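Local coordinates for putative sugar binding protein (Salmonella enterica subsp. enterica serovar Typhimurium, PDB 3KNZ), which probably binds a sugar derivative through SIS-type domains and has been tentatively linked to glutamine-fructose-6-phosphate transaminase (isomerizing) activity, at residues E29-T34 with L193-T198; N168-A173 with E322-F327; L174-A177 with Q181-D184. One frame throughout, in Å; residues are numbered along the deposited sequence.

Contact 1 (E29-T34 with L193-T198); sequences EMLTQT and LRMEKT
L31 bridges to helix 185-215 with the two methyl groups of one side chain. CD2 meets the selenium of selenomethionine M195, with L31 CD2 3.7 Å from M195 SE. CD1 turns to the backbone one residue on, and L31 CD1 lies 3.8 Å from E196 N. L31 CD1 is also 4.0 Å from E196 CB, so the glutamate joins by the root of its side chain and not by its carboxylate. The fork thus straddles the step from M195 to E196. M195 runs slantwise past this fork, extended beyond CG (chi3 -177°), and presents SE to it in passing, while CE continues to F324 and to L174 of helix 161-179.

L192 and F199 also touch L31. With M195 and E196 they stand at i, i+3, i+4 and i+7 of helix 185-215, the four positions that frame a hole for a knob. L31 comes from the last turns of helix 15-32. There the backbone O of E29 takes two donors from T32, both on the same face of its plane. T32 N is 3.1 Å from E29 O, and T32 OG1 is 3.0 Å from E29 O. The hydroxyl is tilted 24° from the carbonyl plane. The pair probably steadies the turn beside L31. On another face of that helix M30 packs on helix 161-179.

No hydrogen bond joins the two segments. The hold is dispersion between methyl groups, selenium and the side of a helix backbone. Such a contact fixes the spacing of the helices but probably imposes little directionality.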
ATOM      1  N   GLU A  29      28.209  -0.417  15.284  1.00 23.96           N
ATOM      2  CA  GLU A  29      28.031  -0.561  16.728  1.00 24.66           C
ATOM      3  C   GLU A  29      26.869  -1.490  17.066  1.00 24.30           C
ATOM      4  O   GLU A  29      26.968  -2.306  17.976  1.00 24.60           O
ATOM      5  CB  GLU A  29      27.799   0.805  17.376  1.00 25.02           C
ATOM      6  CG  GLU A  29      29.041   1.683  17.410  1.00 29.38           C
ATOM      7  CD  GLU A  29      28.734   3.144  17.696  1.00 33.91           C
ATOM      8  OE1 GLU A  29      27.549   3.535  17.599  1.00 35.75           O
ATOM      9  OE2 GLU A  29      29.683   3.906  17.988  1.00 35.99           O
HETATM   10  N   MSE A  30      25.771  -1.375  16.326  1.00 24.50           N
HETATM   11  CA  MSE A  30      24.591  -2.196  16.591  1.00 24.18           C
HETATM   12  C   MSE A  30      24.857  -3.686  16.432  1.00 24.15           C
HETATM   13  O   MSE A  30      24.224  -4.496  17.107  1.00 24.21           O
HETATM   14  CB  MSE A  30      23.421  -1.774  15.701  1.00 23.68           C
HETATM   15  CG  MSE A  30      22.822  -0.440  16.087  1.00 21.08           C
HETATM   16 SE   MSE A  30      21.277  -0.002  15.017  0.75 16.89          SE
HETATM   17  CE  MSE A  30      20.118  -1.501  15.462  1.00 13.23           C
ATOM     18  N   LEU A  31      25.787  -4.042  15.545  1.00 24.10           N
ATOM     19  CA  LEU A  31      26.131  -5.446  15.319  1.00 24.13           C
ATOM     20  C   LEU A  31      26.800  -6.097  16.525  1.00 24.80           C
ATOM     21  O   LEU A  31      26.692  -7.305  16.715  1.00 25.65           O
ATOM     22  CB  LEU A  31      27.085  -5.591  14.133  1.00 23.84           C
ATOM     23  CG  LEU A  31      26.569  -5.183  12.761  1.00 22.61           C
ATOM     24  CD1 LEU A  31      27.655  -5.425  11.718  1.00 19.22           C
ATOM     25  CD2 LEU A  31      25.310  -5.965  12.440  1.00 19.68           C
ATOM     26  N   THR A  32      27.491  -5.303  17.335  1.00 25.02           N
ATOM     27  CA  THR A  32      28.229  -5.839  18.472  1.00 25.26           C
ATOM     28  C   THR A  32      27.478  -5.704  19.803  1.00 25.34           C
ATOM     29  O   THR A  32      27.981  -6.134  20.838  1.00 24.78           O
ATOM     30  CB  THR A  32      29.603  -5.150  18.586  1.00 25.32           C
ATOM     31  OG1 THR A  32      29.427  -3.786  18.990  1.00 26.54           O
ATOM     32  CG2 THR A  32      30.329  -5.194  17.234  1.00 23.81           C
ATOM     33  N   GLN A  33      26.281  -5.117  19.776  1.00 25.61           N
ATOM     34  CA  GLN A  33      25.480  -4.949  20.994  1.00 25.85           C
ATOM     35  C   GLN A  33      24.743  -6.236  21.355  1.00 26.44           C
ATOM     36  O   GLN A  33      24.211  -6.918  20.476  1.00 26.57           O
ATOM     37  CB  GLN A  33      24.434  -3.840  20.817  1.00 25.52           C
ATOM     38  CG  GLN A  33      24.983  -2.424  20.645  1.00 26.64           C
ATOM     39  CD  GLN A  33      23.883  -1.390  20.372  1.00 29.51           C
ATOM     40  OE1 GLN A  33      22.699  -1.723  20.299  1.00 30.46           O
ATOM     41  NE2 GLN A  33      24.278  -0.134  20.221  1.00 30.64           N
ATOM     42  N   THR A  34      24.721  -6.573  22.642  1.00 27.22           N
ATOM     43  CA  THR A  34      23.951  -7.721  23.110  1.00 28.11           C
ATOM     44  C   THR A  34      22.536  -7.193  23.273  1.00 29.42           C
ATOM     45  O   THR A  34      22.298  -6.215  23.986  1.00 31.23           O
ATOM     46  CB  THR A  34      24.436  -8.262  24.455  1.00 28.25           C
ATOM     47  OG1 THR A  34      24.324  -7.230  25.439  1.00 28.50           O
ATOM     48  CG2 THR A  34      25.886  -8.745  24.357  1.00 26.27           C
ATOM     49  N   LEU A 193      29.369 -10.770   9.057  1.00 23.24           N
ATOM     50  CA  LEU A 193      30.415 -10.376   8.099  1.00 22.67           C
ATOM     51  C   LEU A 193      29.806  -9.545   6.978  1.00 22.84           C
ATOM     52  O   LEU A 193      30.256  -8.432   6.684  1.00 23.03           O
ATOM     53  CB  LEU A 193      31.075 -11.595   7.455  1.00 22.21           C
ATOM     54  CG  LEU A 193      32.455 -12.040   7.907  1.00 24.43           C
ATOM     55  CD1 LEU A 193      32.799 -13.453   7.412  1.00 23.58           C
ATOM     56  CD2 LEU A 193      33.452 -11.034   7.385  1.00 23.52           C
ATOM     57  N   ARG A 194      28.783 -10.107   6.345  1.00 21.96           N
ATOM     58  CA  ARG A 194      28.122  -9.451   5.235  1.00 22.10           C
ATOM     59  C   ARG A 194      27.601  -8.069   5.612  1.00 21.58           C
ATOM     60  O   ARG A 194      27.844  -7.100   4.894  1.00 20.60           O
ATOM     61  CB  ARG A 194      27.004 -10.334   4.677  1.00 22.28           C
ATOM     62  CG  ARG A 194      27.525 -11.575   3.948  1.00 22.71           C
ATOM     63  CD  ARG A 194      26.492 -12.083   2.967  1.00 25.31           C
ATOM     64  NE  ARG A 194      25.486 -12.951   3.558  1.00 27.41           N
ATOM     65  CZ  ARG A 194      24.219 -13.019   3.157  1.00 28.99           C
ATOM     66  NH1 ARG A 194      23.741 -12.194   2.228  1.00 28.37           N
ATOM     67  NH2 ARG A 194      23.403 -13.874   3.752  1.00 33.95           N
HETATM   68  N   MSE A 195      26.905  -7.978   6.742  1.00 21.94           N
HETATM   69  CA  MSE A 195      26.377  -6.694   7.200  1.00 22.21           C
HETATM   70  C   MSE A 195      27.519  -5.721   7.403  1.00 21.94           C
HETATM   71  O   MSE A 195      27.459  -4.580   6.951  1.00 21.69           O
HETATM   72  CB  MSE A 195      25.583  -6.853   8.501  1.00 22.42           C
HETATM   73  CG  MSE A 195      24.242  -7.563   8.326  1.00 22.93           C
HETATM   74 SE   MSE A 195      23.412  -7.953  10.027  0.75 21.28          SE
HETATM   75  CE  MSE A 195      21.856  -8.918   9.417  1.00 21.10           C
ATOM     76  N   GLU A 196      28.560  -6.198   8.078  1.00 22.28           N
ATOM     77  CA  GLU A 196      29.748  -5.411   8.364  1.00 21.63           C
ATOM     78  C   GLU A 196      30.457  -4.974   7.073  1.00 20.76           C
ATOM     79  O   GLU A 196      30.961  -3.860   6.988  1.00 20.81           O
ATOM     80  CB  GLU A 196      30.694  -6.228   9.244  1.00 21.61           C
ATOM     81  CG  GLU A 196      31.970  -5.514   9.635  1.00 24.05           C
ATOM     82  CD  GLU A 196      32.974  -6.425  10.327  1.00 27.93           C
ATOM     83  OE1 GLU A 196      32.967  -7.656  10.093  1.00 31.26           O
ATOM     84  OE2 GLU A 196      33.795  -5.900  11.103  1.00 32.08           O
ATOM     85  N   LYS A 197      30.509  -5.842   6.072  1.00 20.34           N
ATOM     86  CA  LYS A 197      31.154  -5.467   4.825  1.00 21.39           C
ATOM     87  C   LYS A 197      30.363  -4.340   4.151  1.00 22.41           C
ATOM     88  O   LYS A 197      30.950  -3.358   3.690  1.00 22.19           O
ATOM     89  CB  LYS A 197      31.295  -6.662   3.886  1.00 21.64           C
ATOM     90  CG  LYS A 197      32.080  -6.354   2.607  1.00 22.55           C
ATOM     91  CD  LYS A 197      32.167  -7.567   1.696  1.00 23.50           C
ATOM     92  CE  LYS A 197      32.845  -7.241   0.375  1.00 24.25           C
ATOM     93  NZ  LYS A 197      32.828  -8.404  -0.561  1.00 25.09           N
ATOM     94  N   THR A 198      29.038  -4.476   4.105  1.00 22.70           N
ATOM     95  CA  THR A 198      28.192  -3.439   3.523  1.00 22.83           C
ATOM     96  C   THR A 198      28.368  -2.125   4.292  1.00 23.19           C
ATOM     97  O   THR A 198      28.561  -1.066   3.687  1.00 22.62           O
ATOM     98  CB  THR A 198      26.690  -3.851   3.483  1.00 23.04           C
ATOM     99  OG1 THR A 198      26.512  -4.953   2.585  1.00 22.93           O
ATOM    100  CG2 THR A 198      25.815  -2.698   3.001  1.00 21.43           C
TER

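Contact 2 (N168-A173 with E322-F327)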
ATOM      1  N   ASN A 168      17.459  -2.996  12.970  1.00 23.27           N
ATOM      2  CA  ASN A 168      16.791  -3.454  14.190  1.00 24.00           C
ATOM      3  C   ASN A 168      15.871  -4.637  13.860  1.00 23.93           C
ATOM      4  O   ASN A 168      15.958  -5.691  14.487  1.00 24.65           O
ATOM      5  CB  ASN A 168      15.983  -2.308  14.823  1.00 23.94           C
ATOM      6  CG  ASN A 168      15.811  -2.464  16.319  1.00 24.50           C
ATOM      7  OD1 ASN A 168      16.782  -2.667  17.043  1.00 27.45           O
ATOM      8  ND2 ASN A 168      14.580  -2.323  16.795  1.00 24.02           N
ATOM      9  N   LEU A 169      15.010  -4.463  12.858  1.00 23.98           N
ATOM     10  CA  LEU A 169      14.101  -5.528  12.398  1.00 23.79           C
ATOM     11  C   LEU A 169      14.835  -6.800  11.973  1.00 23.89           C
ATOM     12  O   LEU A 169      14.373  -7.911  12.242  1.00 24.25           O
ATOM     13  CB  LEU A 169      13.258  -5.037  11.220  1.00 23.48           C
ATOM     14  CG  LEU A 169      12.091  -4.102  11.516  1.00 22.12           C
ATOM     15  CD1 LEU A 169      11.734  -3.268  10.299  1.00 20.91           C
ATOM     16  CD2 LEU A 169      10.877  -4.888  12.027  1.00 17.91           C
HETATM   17  N   MSE A 170      15.964  -6.635  11.287  1.00 24.02           N
HETATM   18  CA  MSE A 170      16.761  -7.781  10.821  1.00 23.79           C
HETATM   19  C   MSE A 170      17.417  -8.529  11.978  1.00 24.66           C
HETATM   20  O   MSE A 170      17.535  -9.761  11.948  1.00 25.10           O
HETATM   21  CB  MSE A 170      17.812  -7.335   9.802  1.00 23.17           C
HETATM   22  CG  MSE A 170      17.224  -6.940   8.451  1.00 21.46           C
HETATM   23 SE   MSE A 170      18.567  -6.375   7.195  0.75 20.80          SE
HETATM   24  CE  MSE A 170      17.482  -6.294   5.583  1.00 12.20           C
ATOM     25  N   LEU A 171      17.845  -7.793  13.002  1.00 24.59           N
ATOM     26  CA  LEU A 171      18.435  -8.428  14.179  1.00 23.70           C
ATOM     27  C   LEU A 171      17.374  -9.226  14.948  1.00 23.59           C
ATOM     28  O   LEU A 171      17.678 -10.264  15.534  1.00 23.55           O
ATOM     29  CB  LEU A 171      19.113  -7.398  15.087  1.00 23.04           C
ATOM     30  CG  LEU A 171      20.324  -6.690  14.469  1.00 22.52           C
ATOM     31  CD1 LEU A 171      20.886  -5.683  15.466  1.00 18.76           C
ATOM     32  CD2 LEU A 171      21.395  -7.680  13.994  1.00 16.32           C
ATOM     33  N   LEU A 172      16.132  -8.749  14.950  1.00 23.43           N
ATOM     34  CA  LEU A 172      15.072  -9.500  15.610  1.00 23.71           C
ATOM     35  C   LEU A 172      14.924 -10.861  14.921  1.00 24.04           C
ATOM     36  O   LEU A 172      14.849 -11.892  15.589  1.00 24.72           O
ATOM     37  CB  LEU A 172      13.749  -8.731  15.598  1.00 23.42           C
ATOM     38  CG  LEU A 172      12.544  -9.467  16.203  1.00 23.02           C
ATOM     39  CD1 LEU A 172      12.849  -9.955  17.611  1.00 20.20           C
ATOM     40  CD2 LEU A 172      11.297  -8.587  16.202  1.00 20.13           C
ATOM     41  N   ALA A 173      14.912 -10.854  13.587  1.00 23.77           N
ATOM     42  CA  ALA A 173      14.788 -12.077  12.790  1.00 23.54           C
ATOM     43  C   ALA A 173      15.904 -13.070  13.106  1.00 23.96           C
ATOM     44  O   ALA A 173      15.669 -14.281  13.169  1.00 24.30           O
ATOM     45  CB  ALA A 173      14.782 -11.744  11.302  1.00 23.23           C
ATOM     46  N   GLU A 322      22.528  -9.487  -1.743  1.00 23.37           N
ATOM     47  CA  GLU A 322      21.098  -9.671  -2.020  1.00 24.62           C
ATOM     48  C   GLU A 322      20.204  -9.324  -0.829  1.00 24.91           C
ATOM     49  O   GLU A 322      19.029  -9.031  -1.008  1.00 26.10           O
ATOM     50  CB  GLU A 322      20.750 -11.081  -2.532  1.00 24.64           C
ATOM     51  CG  GLU A 322      20.942 -12.212  -1.558  1.00 28.39           C
ATOM     52  CD  GLU A 322      22.384 -12.642  -1.444  1.00 30.55           C
ATOM     53  OE1 GLU A 322      23.236 -12.045  -2.135  1.00 30.84           O
ATOM     54  OE2 GLU A 322      22.663 -13.582  -0.670  1.00 29.93           O
ATOM     55  N   ASP A 323      20.744  -9.348   0.381  1.00 24.58           N
ATOM     56  CA  ASP A 323      19.941  -9.025   1.547  1.00 23.94           C
ATOM     57  C   ASP A 323      20.245  -7.624   2.071  1.00 23.61           C
ATOM     58  O   ASP A 323      19.335  -6.893   2.463  1.00 23.67           O
ATOM     59  CB  ASP A 323      20.187 -10.048   2.664  1.00 23.90           C
ATOM     60  CG  ASP A 323      19.708 -11.452   2.303  1.00 24.64           C
ATOM     61  OD1 ASP A 323      18.565 -11.592   1.814  1.00 24.45           O
ATOM     62  OD2 ASP A 323      20.466 -12.420   2.537  1.00 26.46           O
ATOM     63  N   PHE A 324      21.513  -7.229   2.032  1.00 22.88           N
ATOM     64  CA  PHE A 324      21.913  -5.979   2.667  1.00 22.86           C
ATOM     65  C   PHE A 324      22.157  -4.790   1.749  1.00 22.58           C
ATOM     66  O   PHE A 324      22.449  -3.696   2.229  1.00 22.19           O
ATOM     67  CB  PHE A 324      23.122  -6.247   3.564  1.00 23.27           C
ATOM     68  CG  PHE A 324      22.962  -7.484   4.408  1.00 23.05           C
ATOM     69  CD1 PHE A 324      21.865  -7.621   5.250  1.00 22.79           C
ATOM     70  CD2 PHE A 324      23.888  -8.510   4.352  1.00 21.08           C
ATOM     71  CE1 PHE A 324      21.693  -8.768   6.025  1.00 23.52           C
ATOM     72  CE2 PHE A 324      23.722  -9.653   5.121  1.00 24.11           C
ATOM     73  CZ  PHE A 324      22.623  -9.778   5.964  1.00 23.18           C
ATOM     74  N   ALA A 325      22.000  -4.984   0.443  1.00 22.14           N
ATOM     75  CA  ALA A 325      22.159  -3.875  -0.496  1.00 21.95           C
ATOM     76  C   ALA A 325      21.136  -2.766  -0.201  1.00 21.88           C
ATOM     77  O   ALA A 325      21.276  -1.635  -0.661  1.00 21.98           O
ATOM     78  CB  ALA A 325      22.015  -4.364  -1.923  1.00 21.41           C
ATOM     79  N   VAL A 326      20.104  -3.088   0.567  1.00 22.00           N
ATOM     80  CA  VAL A 326      19.096  -2.092   0.910  1.00 22.76           C
ATOM     81  C   VAL A 326      19.721  -0.905   1.664  1.00 23.09           C
ATOM     82  O   VAL A 326      19.243   0.226   1.561  1.00 23.43           O
ATOM     83  CB  VAL A 326      17.926  -2.712   1.715  1.00 22.99           C
ATOM     84  CG1 VAL A 326      17.229  -3.785   0.880  1.00 20.24           C
ATOM     85  CG2 VAL A 326      18.417  -3.279   3.035  1.00 22.31           C
ATOM     86  N   PHE A 327      20.800  -1.156   2.401  1.00 23.48           N
ATOM     87  CA  PHE A 327      21.482  -0.089   3.132  1.00 23.19           C
ATOM     88  C   PHE A 327      22.298   0.822   2.194  1.00 23.57           C
ATOM     89  O   PHE A 327      22.670   1.936   2.567  1.00 23.77           O
ATOM     90  CB  PHE A 327      22.411  -0.683   4.201  1.00 23.42           C
ATOM     91  CG  PHE A 327      21.708  -1.527   5.245  1.00 23.10           C
ATOM     92  CD1 PHE A 327      20.971  -0.935   6.262  1.00 23.07           C
ATOM     93  CD2 PHE A 327      21.831  -2.904   5.243  1.00 23.87           C
ATOM     94  CE1 PHE A 327      20.344  -1.703   7.231  1.00 21.63           C
ATOM     95  CE2 PHE A 327      21.209  -3.675   6.213  1.00 23.69           C
ATOM     96  CZ  PHE A 327      20.460  -3.073   7.202  1.00 23.65           C
TER
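The backbone N atoms of D323 and F324 both bond to one oxygen, D321 OD1, which also has a salt bridge to R194; the carboxylate of D323 itself pairs with R74 through OD1 and with R194 through OD2. These bonds probably steady the chain that leads into helix 326-339.

Selenomethionine M170 is the one residue of 168-173 that touches 322-327. Its chain is extended (chi2 180°, chi3 170°), which carries SE and CE in among four residues. Selenium makes two Met-aromatic contacts. It lies at the edge of the F324 ring, near its plane, with M170 SE 4.0 Å from F324 CD1. The second ring is met obliquely, with M170 SE 3.8 Å from F327 CZ; here the M170 and F327 side chains run alongside one another in opposite senses. The methyl goes further. M170 CE meets V326 CG2 tip to tip at 4.1 Å, and M170 CE is 3.7 Å from D323 O.

The rings are placed by their own neighbours. D323 CB sits over the centre of one face of F324, 3.8 Å above its plane. V326 CG2 lies over one face of F327, offset toward the rim. F327 N bonds to F324 O at 3.0 Å, which ties the two aromatic residues into one turn.

All five touching residues are buried. F71 and T67 of helix 59-76 pack on M170 and V326 respectively, and F199 of helix 185-215 meets F327 edge-to-face. The contact therefore joins helix 161-179, beside the parallel sheet that holds strand 126-131, to the start of helix 326-339, which follows the strands of the sheet that holds 273-278.

Contact 3 (L174-A177 with Q181-D184); sequences LAVA and QRLD
A Schellman motif ends helix 161-179 here, and A177 O receives its closing bond from R182 N. The bond is 2.8 Å from R182 N to A177 O, with an N-H...O angle of 163°. The donor arrives nearly along the C=O axis. Q181, with a positive phi of 50°, is the C-prime residue that reverses the chain and lets R182 N point back.

Beyond the bond, L183 folds against the helix. L183 CB is 3.7 Å from A177 CB. With CG anti to its backbone N (chi1 179°), L183 sends CD2 back to the preceding turn. There L183 CD2 lies 4.0 Å from L174 CG and 3.6 Å from L174 O.

R182 bends at chi3 and lays its guanidinium over the helix end. A177 CA sits over one face, with R182 NH2 3.7 Å from A177 CA. V176 CG1 is at the edge of the group, 4.1 Å from R182 NH2. The same nitrogen bonds to W75 O and Q180 OE1, which fix the turn of the group.

D184 then starts helix 185-215 as its N-cap. L174, A177 and L183 all touch W75 of helix 59-76, L174 and L183 also meet R188 of helix 185-215, and V176 faces helix 36-47. The turn thus lies where helix 161-179 hands over to helix 185-215, packed against helices 36-47 and 59-76, which neighbour it in the fold.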
ATOM      1  N   LEU A 174      17.121 -12.557  13.286  1.00 23.74           N
ATOM      2  CA  LEU A 174      18.269 -13.396  13.645  1.00 23.17           C
ATOM      3  C   LEU A 174      18.119 -13.956  15.053  1.00 22.96           C
ATOM      4  O   LEU A 174      18.570 -15.074  15.335  1.00 23.36           O
ATOM      5  CB  LEU A 174      19.585 -12.623  13.499  1.00 22.44           C
ATOM      6  CG  LEU A 174      20.247 -12.702  12.116  1.00 24.29           C
ATOM      7  CD1 LEU A 174      19.235 -12.815  10.986  1.00 24.36           C
ATOM      8  CD2 LEU A 174      21.209 -11.535  11.896  1.00 23.02           C
ATOM      9  N   ALA A 175      17.485 -13.180  15.933  1.00 22.55           N
ATOM     10  CA  ALA A 175      17.239 -13.624  17.300  1.00 22.40           C
ATOM     11  C   ALA A 175      16.224 -14.770  17.285  1.00 22.64           C
ATOM     12  O   ALA A 175      16.395 -15.764  17.994  1.00 23.21           O
ATOM     13  CB  ALA A 175      16.745 -12.473  18.163  1.00 21.85           C
ATOM     14  N   VAL A 176      15.179 -14.641  16.466  1.00 22.23           N
ATOM     15  CA  VAL A 176      14.165 -15.689  16.360  1.00 22.26           C
ATOM     16  C   VAL A 176      14.772 -16.964  15.772  1.00 23.22           C
ATOM     17  O   VAL A 176      14.500 -18.068  16.254  1.00 22.42           O
ATOM     18  CB  VAL A 176      12.942 -15.235  15.513  1.00 22.27           C
ATOM     19  CG1 VAL A 176      12.029 -16.419  15.194  1.00 18.57           C
ATOM     20  CG2 VAL A 176      12.173 -14.122  16.233  1.00 18.72           C
ATOM     21  N   ALA A 177      15.602 -16.808  14.740  1.00 24.34           N
ATOM     22  CA  ALA A 177      16.261 -17.962  14.114  1.00 25.58           C
ATOM     23  C   ALA A 177      17.197 -18.651  15.118  1.00 26.27           C
ATOM     24  O   ALA A 177      17.316 -19.880  15.129  1.00 26.66           O
ATOM     25  CB  ALA A 177      17.021 -17.542  12.849  1.00 24.71           C
ATOM     26  N   GLN A 181      16.859 -22.546  16.990  1.00 29.88           N
ATOM     27  CA  GLN A 181      17.989 -23.349  16.524  1.00 30.08           C
ATOM     28  C   GLN A 181      18.047 -23.559  15.007  1.00 29.59           C
ATOM     29  O   GLN A 181      18.347 -24.661  14.538  1.00 28.39           O
ATOM     30  CB  GLN A 181      18.031 -24.693  17.261  1.00 30.51           C
ATOM     31  CG  GLN A 181      18.207 -24.553  18.774  1.00 32.55           C
ATOM     32  CD  GLN A 181      18.562 -25.866  19.449  1.00 36.85           C
ATOM     33  OE1 GLN A 181      18.789 -26.880  18.783  1.00 41.75           O
ATOM     34  NE2 GLN A 181      18.629 -25.852  20.777  1.00 40.00           N
ATOM     35  N   ARG A 182      17.766 -22.497  14.255  1.00 29.18           N
ATOM     36  CA  ARG A 182      17.832 -22.541  12.790  1.00 29.97           C
ATOM     37  C   ARG A 182      18.934 -21.629  12.252  1.00 29.88           C
ATOM     38  O   ARG A 182      19.041 -21.416  11.047  1.00 29.94           O
ATOM     39  CB  ARG A 182      16.487 -22.162  12.164  1.00 30.52           C
ATOM     40  CG  ARG A 182      15.395 -23.215  12.347  1.00 33.29           C
ATOM     41  CD  ARG A 182      14.071 -22.800  11.708  1.00 35.24           C
ATOM     42  NE  ARG A 182      13.535 -21.581  12.315  1.00 36.28           N
ATOM     43  CZ  ARG A 182      13.718 -20.348  11.845  1.00 36.00           C
ATOM     44  NH1 ARG A 182      14.419 -20.140  10.735  1.00 37.17           N
ATOM     45  NH2 ARG A 182      13.189 -19.318  12.492  1.00 34.85           N
ATOM     46  N   LEU A 183      19.750 -21.094  13.155  1.00 30.24           N
ATOM     47  CA  LEU A 183      20.869 -20.229  12.788  1.00 29.98           C
ATOM     48  C   LEU A 183      22.079 -20.617  13.638  1.00 29.52           C
ATOM     49  O   LEU A 183      22.186 -20.200  14.793  1.00 29.76           O
ATOM     50  CB  LEU A 183      20.523 -18.758  13.036  1.00 29.66           C
ATOM     51  CG  LEU A 183      21.608 -17.723  12.720  1.00 29.98           C
ATOM     52  CD1 LEU A 183      21.806 -17.585  11.218  1.00 29.11           C
ATOM     53  CD2 LEU A 183      21.254 -16.377  13.328  1.00 31.04           C
ATOM     54  N   ASP A 184      22.984 -21.419  13.085  1.00 28.68           N
ATOM     55  CA  ASP A 184      24.158 -21.820  13.852  1.00 28.86           C
ATOM     56  C   ASP A 184      25.232 -20.720  13.849  1.00 28.18           C
ATOM     57  O   ASP A 184      25.062 -19.664  13.224  1.00 27.17           O
ATOM     58  CB  ASP A 184      24.704 -23.185  13.386  1.00 28.70           C
ATOM     59  CG  ASP A 184      25.210 -23.174  11.954  1.00 31.06           C
ATOM     60  OD1 ASP A 184      25.609 -22.097  11.455  1.00 32.06           O
ATOM     61  OD2 ASP A 184      25.232 -24.265  11.335  1.00 33.27           O
TER

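Overall arrangement
Contact 2 is the core contact, its centre about 9 Å from the centre of the chain. On the same measure contact 1, only partly buried, lies at about 17 Å, and contact 3, mostly buried, at about 22 Å. Contacts 2 and 3 use successive turns of helix 161-179. Contact 1 joins helix 15-32 to helix 185-215; contact 2 ties helix 161-179 to the start of helix 326-339. M195 of contact 1 links all three: its CE packs on F324 of contact 2 and L174 of contact 3. Contact 1 is methyl-to-selenium packing, contact 2 adds selenium against two rings beside an arginine-held carboxylate, and contact 3 alone has a hydrogen bond between its segments.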